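Local coordinates for abhydrolase domain-containing protein (Exiguobacterium antarcticum, PDB 5H3H) that probably hydrolyses ester substrates as an alpha/beta-hydrolase-fold esterase and binds ethaneperoxoic acid, consistent with a perhydrolase activity, at residues B[28-33]-B[154-159]; B[147-152]-B[188-193]; B[102-107]-B[197-202]; B[117-122]-B[229-234]. All blocks are in the same frame, centred on the assembly; numbering follows the deposited sequence.

Contact 1 (B[28-33]-B[154-159]). With F50 (ethaneperoxoic acid), chain D.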
loop_
_atom_site.group_PDB
_atom_site.type_symbol
_atom_site.label_atom_id
_atom_site.label_comp_id
_atom_site.label_asym_id
_atom_site.label_seq_id
_atom_site.Cartn_x
_atom_site.Cartn_y
_atom_site.Cartn_z
ATOM N N HIS B 28 -6.361 -20.052 -4.431
ATOM C CA HIS B 28 -5.973 -21.480 -4.393
ATOM C C HIS B 28 -4.476 -21.735 -4.201
ATOM O O HIS B 28 -3.626 -20.860 -4.369
ATOM C CB HIS B 28 -6.532 -22.195 -5.632
ATOM C CG HIS B 28 -5.903 -21.814 -6.941
ATOM N ND1 HIS B 28 -4.730 -22.371 -7.396
ATOM C CD2 HIS B 28 -6.288 -20.929 -7.897
ATOM C CE1 HIS B 28 -4.416 -21.852 -8.570
ATOM N NE2 HIS B 28 -5.373 -21.010 -8.925
ATOM N N GLY B 29 -4.141 -22.981 -3.882
ATOM C CA GLY B 29 -2.720 -23.339 -3.809
ATOM C C GLY B 29 -2.194 -23.845 -5.136
ATOM O O GLY B 29 -2.956 -24.041 -6.078
ATOM N N TRP B 30 -0.882 -24.037 -5.171
ATOM C CA TRP B 30 -0.174 -24.641 -6.295
ATOM C C TRP B 30 -0.412 -26.174 -6.243
ATOM O O TRP B 30 -0.296 -26.747 -5.144
ATOM C CB TRP B 30 1.296 -24.309 -6.157
ATOM C CG TRP B 30 2.227 -24.915 -7.181
ATOM C CD1 TRP B 30 2.644 -24.339 -8.332
ATOM C CD2 TRP B 30 2.883 -26.186 -7.104
ATOM N NE1 TRP B 30 3.498 -25.172 -8.998
ATOM C CE2 TRP B 30 3.680 -26.309 -8.260
ATOM C CE3 TRP B 30 2.875 -27.233 -6.169
ATOM C CZ2 TRP B 30 4.474 -27.449 -8.510
ATOM C CZ3 TRP B 30 3.628 -28.349 -6.425
ATOM C CH2 TRP B 30 4.415 -28.465 -7.575
ATOM N N PRO B 31 -0.675 -26.851 -7.377
ATOM C CA PRO B 31 -0.897 -26.258 -8.694
ATOM C C PRO B 31 -2.313 -26.581 -9.122
ATOM O O PRO B 31 -2.564 -27.185 -10.168
ATOM C CB PRO B 31 0.153 -26.943 -9.537
ATOM C CG PRO B 31 0.227 -28.336 -8.908
ATOM C CD PRO B 31 -0.317 -28.278 -7.530
ATOM N N ALA B 32 -3.272 -26.177 -8.280
ATOM C CA ALA B 32 -4.644 -26.596 -8.474
ATOM C C ALA B 32 -5.423 -25.448 -9.190
ATOM O O ALA B 32 -4.887 -24.808 -10.131
ATOM C CB ALA B 32 -5.241 -26.967 -7.151
ATOM N N ASN B 33 -6.675 -25.242 -8.781
ATOM C CA ASN B 33 -7.486 -24.075 -9.202
ATOM C C ASN B 33 -8.581 -23.803 -8.170
ATOM O O ASN B 33 -8.676 -24.547 -7.210
ATOM C CB ASN B 33 -8.045 -24.212 -10.636
ATOM C CG ASN B 33 -8.943 -25.409 -10.814
ATOM O OD1 ASN B 33 -9.994 -25.490 -10.206
ATOM N ND2 ASN B 33 -8.559 -26.311 -11.704
ATOM N N PRO B 154 2.142 -35.551 -14.610
ATOM C CA PRO B 154 1.147 -36.271 -13.783
ATOM C C PRO B 154 1.756 -37.153 -12.687
ATOM O O PRO B 154 1.154 -37.287 -11.603
ATOM C CB PRO B 154 0.385 -37.116 -14.805
ATOM C CG PRO B 154 0.629 -36.466 -16.088
ATOM C CD PRO B 154 1.919 -35.715 -16.041
ATOM N N SER B 155 2.935 -37.750 -12.952
ATOM C CA SER B 155 3.622 -38.588 -11.879
ATOM C C SER B 155 4.116 -37.751 -10.689
ATOM O O SER B 155 3.944 -38.146 -9.517
ATOM C CB SER B 155 4.749 -39.425 -12.458
ATOM O OG SER B 155 4.208 -40.363 -13.373
ATOM N N MET B 156 4.660 -36.579 -11.024
ATOM C CA MET B 156 5.052 -35.519 -10.065
ATOM C C MET B 156 3.880 -35.221 -9.172
ATOM O O MET B 156 4.007 -35.210 -7.926
ATOM C CB MET B 156 5.514 -34.248 -10.803
ATOM C CG MET B 156 6.050 -33.181 -9.878
ATOM S SD MET B 156 4.794 -32.206 -9.053
ATOM C CE MET B 156 4.213 -31.187 -10.427
ATOM N N LEU B 157 2.739 -34.949 -9.806
ATOM C CA LEU B 157 1.488 -34.655 -9.076
ATOM C C LEU B 157 0.999 -35.767 -8.165
ATOM O O LEU B 157 0.526 -35.501 -7.099
ATOM C CB LEU B 157 0.376 -34.240 -10.081
ATOM C CG LEU B 157 0.593 -32.899 -10.790
ATOM C CD1 LEU B 157 -0.452 -32.701 -11.856
ATOM C CD2 LEU B 157 0.543 -31.698 -9.834
ATOM N N LYS B 158 0.979 -36.998 -8.633
ATOM C CA LYS B 158 0.577 -38.140 -7.785
ATOM C C LYS B 158 1.474 -38.185 -6.516
ATOM O O LYS B 158 0.990 -38.322 -5.381
ATOM C CB LYS B 158 0.662 -39.431 -8.585
ATOM C CG LYS B 158 0.192 -40.675 -7.839
ATOM C CD LYS B 158 0.411 -41.890 -8.770
ATOM C CE LYS B 158 0.552 -43.205 -8.012
ATOM N NZ LYS B 158 -0.705 -43.493 -7.293
ATOM N N GLY B 159 2.754 -37.945 -6.718
ATOM C CA GLY B 159 3.701 -37.861 -5.631
ATOM C C GLY B 159 3.412 -36.748 -4.682
ATOM O O GLY B 159 3.477 -36.933 -3.495
HETATM C C F50 D . 1.301 -24.909 -2.356
HETATM O OX1 F50 D . -0.875 -26.248 -2.532
HETATM O O F50 D . 0.867 -23.903 -2.877
HETATM O OXT F50 D . 0.319 -25.875 -1.835
HETATM C CH3 F50 D . 2.783 -25.135 -2.247
#

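Contact 2 (B[147-152]-B[188-193])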
loop_
_atom_site.group_PDB
_atom_site.type_symbol
_atom_site.label_atom_id
_atom_site.label_comp_id
_atom_site.label_asym_id
_atom_site.label_seq_id
_atom_site.Cartn_x
_atom_site.Cartn_y
_atom_site.Cartn_z
ATOM N N GLU B 147 12.130 -30.217 -11.928
ATOM C CA GLU B 147 12.806 -31.161 -12.836
ATOM C C GLU B 147 11.855 -32.262 -13.199
ATOM O O GLU B 147 11.739 -32.581 -14.369
ATOM C CB GLU B 147 14.099 -31.734 -12.218
ATOM C CG GLU B 147 14.155 -33.244 -11.862
ATOM C CD GLU B 147 15.018 -33.477 -10.646
ATOM O OE1 GLU B 147 14.510 -34.134 -9.714
ATOM O OE2 GLU B 147 16.176 -32.960 -10.605
ATOM N N ASP B 148 11.166 -32.791 -12.187
ATOM C CA ASP B 148 10.131 -33.822 -12.356
ATOM C C ASP B 148 8.952 -33.323 -13.229
ATOM O O ASP B 148 8.505 -34.054 -14.112
ATOM C CB ASP B 148 9.652 -34.310 -10.999
ATOM C CG ASP B 148 10.694 -35.177 -10.282
ATOM O OD1 ASP B 148 11.670 -35.592 -10.962
ATOM O OD2 ASP B 148 10.535 -35.427 -9.059
ATOM N N THR B 149 8.468 -32.094 -13.012
ATOM C CA THR B 149 7.399 -31.592 -13.913
ATOM C C THR B 149 7.809 -31.472 -15.376
ATOM O O THR B 149 6.966 -31.680 -16.313
ATOM C CB THR B 149 6.474 -30.416 -13.335
ATOM O OG1 THR B 149 6.150 -29.382 -14.311
ATOM C CG2 THR B 149 6.835 -29.912 -12.031
ATOM N N LYS B 150 9.103 -31.227 -15.625
ATOM C CA LYS B 150 9.614 -31.154 -16.996
ATOM C C LYS B 150 9.768 -32.514 -17.740
ATOM O O LYS B 150 9.999 -32.534 -18.914
ATOM C CB LYS B 150 10.896 -30.318 -17.088
ATOM C CG LYS B 150 10.645 -28.844 -17.254
ATOM C CD LYS B 150 11.409 -27.967 -16.261
ATOM C CE LYS B 150 12.910 -27.976 -16.396
ATOM N NZ LYS B 150 13.517 -26.620 -16.119
ATOM N N GLN B 151 9.523 -33.608 -17.038
ATOM C CA GLN B 151 9.667 -34.984 -17.526
ATOM C C GLN B 151 8.423 -35.830 -17.459
ATOM O O GLN B 151 8.230 -36.659 -18.329
ATOM C CB GLN B 151 10.688 -35.651 -16.651
ATOM C CG GLN B 151 12.050 -35.018 -16.847
ATOM C CD GLN B 151 13.070 -35.759 -16.043
ATOM O OE1 GLN B 151 13.072 -35.695 -14.805
ATOM N NE2 GLN B 151 13.900 -36.525 -16.732
ATOM N N ASP B 152 7.590 -35.629 -16.418
ATOM C CA ASP B 152 6.404 -36.480 -16.168
ATOM C C ASP B 152 5.584 -35.698 -15.135
ATOM O O ASP B 152 5.672 -35.977 -13.955
ATOM C CB ASP B 152 6.885 -37.834 -15.557
ATOM C CG ASP B 152 6.207 -39.060 -16.139
ATOM O OD1 ASP B 152 6.534 -39.399 -17.313
ATOM O OD2 ASP B 152 5.438 -39.765 -15.414
ATOM N N GLY B 188 3.030 -22.634 -16.412
ATOM C CA GLY B 188 2.663 -21.940 -15.158
ATOM C C GLY B 188 3.076 -22.685 -13.909
ATOM O O GLY B 188 3.622 -22.098 -12.982
ATOM N N THR B 189 2.807 -23.997 -13.895
ATOM C CA THR B 189 3.201 -24.838 -12.805
ATOM C C THR B 189 4.700 -24.659 -12.556
ATOM O O THR B 189 5.093 -24.450 -11.424
ATOM C CB THR B 189 2.836 -26.304 -13.058
ATOM O OG1 THR B 189 1.416 -26.417 -13.139
ATOM C CG2 THR B 189 3.383 -27.230 -11.989
ATOM N N ILE B 190 5.515 -24.693 -13.606
ATOM C CA ILE B 190 6.968 -24.488 -13.412
ATOM C C ILE B 190 7.334 -23.094 -12.874
ATOM O O ILE B 190 8.031 -22.979 -11.878
ATOM C CB ILE B 190 7.717 -24.809 -14.703
ATOM C CG1 ILE B 190 7.684 -26.347 -14.894
ATOM C CG2 ILE B 190 9.103 -24.202 -14.720
ATOM C CD1 ILE B 190 7.983 -26.758 -16.302
ATOM N N GLN B 191 6.893 -22.054 -13.556
ATOM C CA GLN B 191 7.176 -20.668 -13.154
ATOM C C GLN B 191 6.694 -20.334 -11.726
ATOM O O GLN B 191 7.429 -19.673 -10.969
ATOM C CB GLN B 191 6.595 -19.665 -14.179
ATOM C CG GLN B 191 7.109 -19.771 -15.638
ATOM C CD GLN B 191 8.604 -19.614 -15.818
ATOM O OE1 GLN B 191 9.401 -20.510 -15.503
ATOM N NE2 GLN B 191 8.990 -18.488 -16.343
ATOM N N SER B 192 5.548 -20.874 -11.283
ATOM C CA SER B 192 5.097 -20.660 -9.902
ATOM C C SER B 192 5.923 -21.400 -8.892
ATOM O O SER B 192 6.080 -20.901 -7.785
ATOM C CB SER B 192 3.648 -21.087 -9.674
ATOM O OG SER B 192 2.726 -20.412 -10.494
ATOM N N ALA B 193 6.378 -22.622 -9.219
ATOM C CA ALA B 193 7.411 -23.331 -8.405
ATOM C C ALA B 193 8.677 -22.520 -8.203
ATOM O O ALA B 193 9.220 -22.536 -7.120
ATOM C CB ALA B 193 7.775 -24.684 -9.020
#

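Contact 3 (B[102-107]-B[197-202])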
loop_
_atom_site.group_PDB
_atom_site.type_symbol
_atom_site.label_atom_id
_atom_site.label_comp_id
_atom_site.label_asym_id
_atom_site.label_seq_id
_atom_site.Cartn_x
_atom_site.Cartn_y
_atom_site.Cartn_z
ATOM N N ALA B 102 -1.765 -13.482 -1.235
ATOM C CA ALA B 102 -2.615 -12.612 -0.436
ATOM C C ALA B 102 -1.835 -11.552 0.358
ATOM O O ALA B 102 -2.211 -10.400 0.344
ATOM C CB ALA B 102 -3.461 -13.443 0.496
ATOM N N LEU B 103 -0.767 -11.940 1.037
ATOM C CA LEU B 103 0.132 -11.014 1.755
ATOM C C LEU B 103 0.762 -9.953 0.834
ATOM O O LEU B 103 0.753 -8.730 1.162
ATOM C CB LEU B 103 1.222 -11.782 2.530
ATOM C CG LEU B 103 0.652 -12.560 3.719
ATOM C CD1 LEU B 103 1.549 -13.713 4.166
ATOM C CD2 LEU B 103 0.403 -11.661 4.919
ATOM N N LYS B 104 1.300 -10.416 -0.306
ATOM C CA LYS B 104 1.970 -9.547 -1.248
ATOM C C LYS B 104 0.981 -8.505 -1.797
ATOM O O LYS B 104 1.363 -7.349 -2.020
ATOM C CB LYS B 104 2.510 -10.363 -2.430
ATOM C CG LYS B 104 3.484 -9.643 -3.356
ATOM C CD LYS B 104 4.638 -9.025 -2.601
ATOM C CE LYS B 104 5.947 -9.092 -3.382
ATOM N NZ LYS B 104 7.070 -9.000 -2.391
ATOM N N TYR B 105 -0.249 -8.959 -2.044
ATOM C CA TYR B 105 -1.311 -8.103 -2.487
ATOM C C TYR B 105 -1.580 -7.028 -1.464
ATOM O O TYR B 105 -1.772 -5.820 -1.827
ATOM C CB TYR B 105 -2.587 -8.879 -2.682
ATOM C CG TYR B 105 -3.781 -7.939 -2.691
ATOM C CD1 TYR B 105 -4.046 -7.090 -3.781
ATOM C CD2 TYR B 105 -4.606 -7.831 -1.563
ATOM C CE1 TYR B 105 -5.138 -6.212 -3.776
ATOM C CE2 TYR B 105 -5.663 -6.968 -1.539
ATOM C CZ TYR B 105 -5.916 -6.113 -2.634
ATOM O OH TYR B 105 -6.973 -5.220 -2.593
ATOM N N LEU B 106 -1.648 -7.444 -0.196
ATOM C CA LEU B 106 -1.837 -6.413 0.890
ATOM C C LEU B 106 -0.675 -5.415 0.979
ATOM O O LEU B 106 -0.919 -4.211 1.164
ATOM C CB LEU B 106 -2.081 -7.051 2.235
ATOM C CG LEU B 106 -3.470 -7.353 2.803
ATOM C CD1 LEU B 106 -4.709 -7.029 1.984
ATOM C CD2 LEU B 106 -3.523 -8.757 3.393
ATOM N N LEU B 107 0.558 -5.904 0.875
ATOM C CA LEU B 107 1.713 -5.033 0.910
ATOM C C LEU B 107 1.770 -4.111 -0.313
ATOM O O LEU B 107 2.102 -2.988 -0.190
ATOM C CB LEU B 107 3.035 -5.808 0.985
ATOM C CG LEU B 107 3.689 -6.280 2.303
ATOM C CD1 LEU B 107 2.972 -5.884 3.580
ATOM C CD2 LEU B 107 3.969 -7.775 2.217
ATOM N N ARG B 197 10.082 -21.104 -4.813
ATOM C CA ARG B 197 11.394 -21.339 -4.325
ATOM C C ARG B 197 12.006 -20.061 -3.763
ATOM O O ARG B 197 12.658 -20.102 -2.731
ATOM C CB ARG B 197 12.275 -22.019 -5.391
ATOM C CG ARG B 197 13.036 -21.225 -6.399
ATOM C CD ARG B 197 14.504 -21.721 -6.493
ATOM N NE ARG B 197 14.759 -22.385 -7.748
ATOM C CZ ARG B 197 14.932 -21.794 -8.930
ATOM N NH1 ARG B 197 14.869 -20.470 -9.084
ATOM N NH2 ARG B 197 15.154 -22.562 -9.973
ATOM N N ASP B 198 11.740 -18.940 -4.426
ATOM C CA ASP B 198 12.573 -17.739 -4.272
ATOM C C ASP B 198 11.951 -16.620 -3.449
ATOM O O ASP B 198 12.693 -15.802 -2.919
ATOM C CB ASP B 198 12.918 -17.142 -5.625
ATOM C CG ASP B 198 13.913 -17.968 -6.422
ATOM O OD1 ASP B 198 14.604 -18.886 -5.905
ATOM O OD2 ASP B 198 14.000 -17.703 -7.624
ATOM N N GLU B 199 10.631 -16.559 -3.341
ATOM C CA GLU B 199 9.951 -15.421 -2.728
ATOM C C GLU B 199 10.117 -15.445 -1.209
ATOM O O GLU B 199 10.158 -16.499 -0.604
ATOM C CB GLU B 199 8.464 -15.395 -3.089
ATOM C CG GLU B 199 8.150 -15.128 -4.542
ATOM C CD GLU B 199 7.948 -13.666 -4.889
ATOM O OE1 GLU B 199 8.007 -12.789 -4.004
ATOM O OE2 GLU B 199 7.715 -13.373 -6.059
ATOM N N ASP B 200 10.231 -14.270 -0.597
ATOM C CA ASP B 200 10.567 -14.156 0.819
ATOM C C ASP B 200 9.812 -12.937 1.370
ATOM O O ASP B 200 10.148 -11.812 1.032
ATOM C CB ASP B 200 12.112 -14.016 0.991
ATOM C CG ASP B 200 12.556 -13.477 2.415
ATOM O OD1 ASP B 200 11.720 -13.305 3.364
ATOM O OD2 ASP B 200 13.767 -13.225 2.573
ATOM N N LEU B 201 8.780 -13.174 2.169
ATOM C CA LEU B 201 7.969 -12.095 2.710
ATOM C C LEU B 201 8.297 -11.760 4.163
ATOM O O LEU B 201 7.496 -11.076 4.808
ATOM C CB LEU B 201 6.475 -12.439 2.603
ATOM C CG LEU B 201 5.983 -12.861 1.211
ATOM C CD1 LEU B 201 4.525 -13.275 1.253
ATOM C CD2 LEU B 201 6.169 -11.768 0.180
ATOM N N ARG B 202 9.471 -12.157 4.677
ATOM C CA ARG B 202 9.743 -11.949 6.128
ATOM C C ARG B 202 9.658 -10.460 6.565
ATOM O O ARG B 202 8.957 -10.129 7.507
ATOM C CB ARG B 202 11.074 -12.586 6.574
ATOM C CG ARG B 202 10.915 -14.088 6.746
ATOM C CD ARG B 202 12.217 -14.744 7.049
ATOM N NE ARG B 202 13.128 -14.500 5.937
ATOM C CZ ARG B 202 14.436 -14.699 5.966
ATOM N NH1 ARG B 202 15.018 -15.220 7.061
ATOM N NH2 ARG B 202 15.172 -14.409 4.874
#

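Contact 4 (B[117-122]-B[229-234])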
loop_
_atom_site.group_PDB
_atom_site.type_symbol
_atom_site.label_atom_id
_atom_site.label_comp_id
_atom_site.label_asym_id
_atom_site.label_seq_id
_atom_site.Cartn_x
_atom_site.Cartn_y
_atom_site.Cartn_z
ATOM N N LEU B 117 -8.230 -11.171 6.671
ATOM C CA LEU B 117 -7.345 -12.076 5.982
ATOM C C LEU B 117 -7.371 -13.447 6.653
ATOM O O LEU B 117 -7.307 -13.531 7.868
ATOM C CB LEU B 117 -5.912 -11.519 6.136
ATOM C CG LEU B 117 -4.796 -12.354 5.524
ATOM C CD1 LEU B 117 -5.087 -12.534 4.044
ATOM C CD2 LEU B 117 -3.398 -11.798 5.729
ATOM N N ILE B 118 -7.418 -14.507 5.873
ATOM C CA ILE B 118 -7.288 -15.849 6.377
ATOM C C ILE B 118 -6.128 -16.435 5.635
ATOM O O ILE B 118 -6.048 -16.280 4.416
ATOM C CB ILE B 118 -8.534 -16.700 6.120
ATOM C CG1 ILE B 118 -9.765 -16.015 6.729
ATOM C CG2 ILE B 118 -8.332 -18.128 6.652
ATOM C CD1 ILE B 118 -11.095 -16.467 6.148
ATOM N N LEU B 119 -5.212 -17.059 6.364
ATOM C CA LEU B 119 -4.056 -17.661 5.762
ATOM C C LEU B 119 -4.157 -19.143 6.141
ATOM O O LEU B 119 -4.087 -19.442 7.284
ATOM C CB LEU B 119 -2.770 -17.046 6.331
ATOM C CG LEU B 119 -2.353 -15.622 5.942
ATOM C CD1 LEU B 119 -1.131 -15.210 6.727
ATOM C CD2 LEU B 119 -2.015 -15.565 4.480
ATOM N N ALA B 120 -4.323 -20.045 5.160
ATOM C CA ALA B 120 -4.699 -21.454 5.375
ATOM C C ALA B 120 -3.570 -22.288 4.816
ATOM O O ALA B 120 -3.337 -22.260 3.646
ATOM C CB ALA B 120 -6.014 -21.805 4.687
ATOM N N GLY B 121 -2.801 -22.980 5.676
ATOM C CA GLY B 121 -1.647 -23.728 5.224
ATOM C C GLY B 121 -0.666 -22.901 4.402
ATOM O O GLY B 121 -0.062 -23.394 3.484
ATOM N N ALA B 122 -0.530 -21.601 4.682
ATOM C CA ALA B 122 0.112 -20.689 3.763
ATOM C C ALA B 122 1.625 -20.934 3.589
ATOM O O ALA B 122 2.339 -21.255 4.555
ATOM C CB ALA B 122 -0.120 -19.249 4.205
ATOM N N GLU B 229 3.593 -20.842 13.165
ATOM C CA GLU B 229 4.165 -20.177 14.335
ATOM C C GLU B 229 4.839 -18.860 13.967
ATOM O O GLU B 229 4.696 -17.859 14.652
ATOM C CB GLU B 229 5.112 -21.149 15.066
ATOM C CG GLU B 229 4.323 -22.219 15.820
ATOM C CD GLU B 229 5.145 -23.382 16.399
ATOM O OE1 GLU B 229 6.321 -23.574 16.017
ATOM O OE2 GLU B 229 4.584 -24.134 17.223
ATOM N N VAL B 230 5.553 -18.842 12.869
ATOM C CA VAL B 230 6.259 -17.647 12.456
ATOM C C VAL B 230 5.264 -16.545 12.063
ATOM O O VAL B 230 5.393 -15.378 12.486
ATOM C CB VAL B 230 7.275 -17.948 11.372
ATOM C CG1 VAL B 230 7.809 -16.668 10.720
ATOM C CG2 VAL B 230 8.433 -18.724 11.988
ATOM N N MET B 231 4.235 -16.935 11.335
ATOM C CA MET B 231 3.234 -15.975 10.910
ATOM C C MET B 231 2.494 -15.370 12.071
ATOM O O MET B 231 2.255 -14.175 12.055
ATOM C CB MET B 231 2.242 -16.606 9.957
ATOM C CG MET B 231 2.791 -16.786 8.572
ATOM S SD MET B 231 1.560 -17.497 7.412
ATOM C CE MET B 231 1.499 -19.225 7.897
ATOM N N HIS B 232 2.122 -16.208 13.049
ATOM C CA HIS B 232 1.371 -15.809 14.246
ATOM C C HIS B 232 2.193 -14.825 15.122
ATOM O O HIS B 232 1.621 -13.944 15.779
ATOM C CB HIS B 232 0.958 -17.073 15.048
ATOM C CG HIS B 232 -0.023 -16.836 16.169
ATOM N ND1 HIS B 232 0.128 -17.389 17.422
ATOM C CD2 HIS B 232 -1.203 -16.177 16.204
ATOM C CE1 HIS B 232 -0.888 -17.040 18.190
ATOM N NE2 HIS B 232 -1.703 -16.294 17.475
ATOM N N GLU B 233 3.507 -14.997 15.149
ATOM C CA GLU B 233 4.343 -14.131 15.946
ATOM C C GLU B 233 4.454 -12.748 15.311
ATOM O O GLU B 233 4.459 -11.751 16.037
ATOM C CB GLU B 233 5.743 -14.726 16.189
ATOM C CG GLU B 233 5.777 -15.592 17.436
ATOM C CD GLU B 233 7.174 -15.792 17.970
ATOM O OE1 GLU B 233 7.421 -15.514 19.174
ATOM O OE2 GLU B 233 8.019 -16.232 17.165
ATOM N N ASN B 234 4.486 -12.706 13.984
ATOM C CA ASN B 234 4.848 -11.514 13.230
ATOM C C ASN B 234 3.708 -10.695 12.629
ATOM O O ASN B 234 3.913 -9.508 12.289
ATOM C CB ASN B 234 5.889 -11.870 12.141
ATOM C CG ASN B 234 7.235 -12.250 12.752
ATOM O OD1 ASN B 234 7.911 -11.403 13.318
ATOM N ND2 ASN B 234 7.616 -13.536 12.668
#

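Contact 1 (B[28-33]-B[154-159])
W30 and P31 meet M156 and L157 where the loop after strand 23-27 of the alpha/beta-hydrolase fold is covered by helix 153-164, one of the helices inserted between strands 114-120 and 211-217 as a cap. The tight part is small and wholly apolar. P31 CG lies 3.5 Å from L157 CD2, the two side chains running alongside one another and pointing opposite ways. W30 is looser: its six-membered ring points CH2 at M156 CE, 3.9 Å away, and the thioether stands obliquely to the ring, a Met-aromatic contact with SD 5.3 Å from the ring centroid. The indole swings out to the helix because CG is anti to the backbone N (chi1 176°), while bends at chi2 and chi3 fold the M156 chain so that both its sulfur and its methyl meet CH2. The peptide before P31 is cis, and P31 CB lies 3.6 Å above the plane of the indole, toward its rim. On the far side of helix 153-164, P154, S155 and K158 are exposed. The buried loop is held by polar bonds instead: W30 NE1 donates to T189 O, and H28 ND1 and A32 N reach G29 O from opposite faces of its plane. W30 N, together with M97 N and H248 NE2, binds ethaneperoxoic acid; two backbone N-H groups so placed are consistent with an oxyanion hole. The bond from W30 N to O of the ligand measures 2.9 Å, with an N-H...O angle of 158°.

Contact 2 (B[147-152]-B[188-193])
T149 and I190 bring the two backbones closest, their CA atoms 7.1 Å apart. Residues 188-193 are a regular helical run, with S192 N bonded to G188 O and A193 N to T189 O. Residues 147-152 start in helix 139-149 and turn towards the next helix; there D148 O takes both Q151 N and D152 N, and D152 occupies the N-cap position of helix 153-164 without making a capping bond. No hydrogen bond joins the two segments, so the contact rests on the I190 side chain. With chi1 at -72°, CG1 is anti to the carbonyl carbon, and this branch runs out to T149 and K150. T149 OG1 lies 3.5 Å from I190 CG1, the two side chains side by side and antiparallel. Both segments belong to the helical cap of the alpha/beta-hydrolase fold, inserted between strands 114-120 and 211-217, and I190 also packs on I146 of helix 139-149. K150 crosses I190 at about a right angle: its CG is 3.5 Å and its CD 3.6 Å from I190 CD1, so the methyl group is met by the aliphatic part of an otherwise exposed lysine. Deeper in, T189 CG2 comes within 4.2 Å of T149 OG1, and T189 OG1 is hydrogen-bonded to S185 O, just ahead of helix 186-198.

Contact 3 (B[102-107]-B[197-202])
The K104 ammonium group lies against a leucine methyl: NZ is 3.9 Å from L201 CD2, and 4.2 Å from E199 OE1, beyond salt-bridge range. Opposite charges this near probably attract, yet E199 OE2 is hydrogen-bonded to Y71 N. CG of K104 starts anti to the backbone N (chi1 -168°), and bends at chi2 and chi3 then carry the chain across L201. That leucine is the wedge of the contact, dividing its methyls between two partners: CD2 meets the lysine, while CD1 sits 3.8 Å from L103 CB. L201 lies inside an Asx turn, in which D200 OD1 accepts R202 N at 2.8 Å. R202 also grips the D200 carboxylate side-on, NE to OD1 and NH2 to OD2; the two oxygens lie in the guanidinium plane, while the two nitrogens approach from above the carboxylate plane. R202 makes a second salt bridge, NH1 to D131 OD1. Within the alpha/beta-hydrolase fold the contact joins helix 97-109, which follows the probable nucleophile elbow, to the chain leaving cap helix 186-198. K104 packs on helix 71-85, L103 on strand 114-120, and L107 touches V8 of the second subunit.

Contact 4 (B[117-122]-B[229-234])
M231 CE lies 4.0 Å from A122 O, beside the flat carbonyl group of A122; a second flat group, the N234 amide, sits a turn further along the helix, with V230 O 25° out of its plane. This is strand-to-helix packing in the alpha/beta-hydrolase fold: the C-terminal end of strand 114-120 and the turn after it face helix 225-234, which follows strand 211-217 and precedes strand 239-243 in the chain. Nothing polar is exchanged. A single methionine carries the helix side of the contact: its CG is anti to the carbonyl carbon (chi1 -76°), the chain runs on extended through chi2, and a bend at chi3 turns CE alongside A122. The sulfur touches two residues, L119 CD1 at 3.6 Å and A122 CB at 4.0 Å. L119 crosses the methionine obliquely, one methyl of its fork at the sulfur. Strand alternation sets the pattern, since the CB of L119 is directed at the helix and that of A120 away from it; G121, at positive phi, turns the chain so that A122 again faces M231. I214 of strand 211-217 packs on both M231 and L119, which brings the neighbouring strand into the packing. On the helix itself V230 O is held by two donors of one residue, N234 N and N234 ND2 arriving from opposite faces of the carbonyl plane; the bond from N234 ND2 to V230 O is 2.9 Å long, with an N-H...O angle of 141°.

Contacts 1 and 2, centres 10 Å apart, form one continuous region of loop and cap: M156 CE lies 3.3 Å from T149 CG2, and W30 CD1 is 3.7 Å from S192 CB. Contacts 3 and 4, with centres 12 Å apart, adjoin through helix 97-109 and strand 114-120, where L103 CD1 is 4.0 Å from L119 CD1. The two pairs do not touch in space; helix 186-198 links contact 2 to contact 3. Contact 1 holds two residues of the ligand pocket, G29 and W30, while the side chains of A122, T189 and E199 stay about 9, 10 and 11 Å from the ligand. The probable S96-H248-D220 triad lies near W30 and A122.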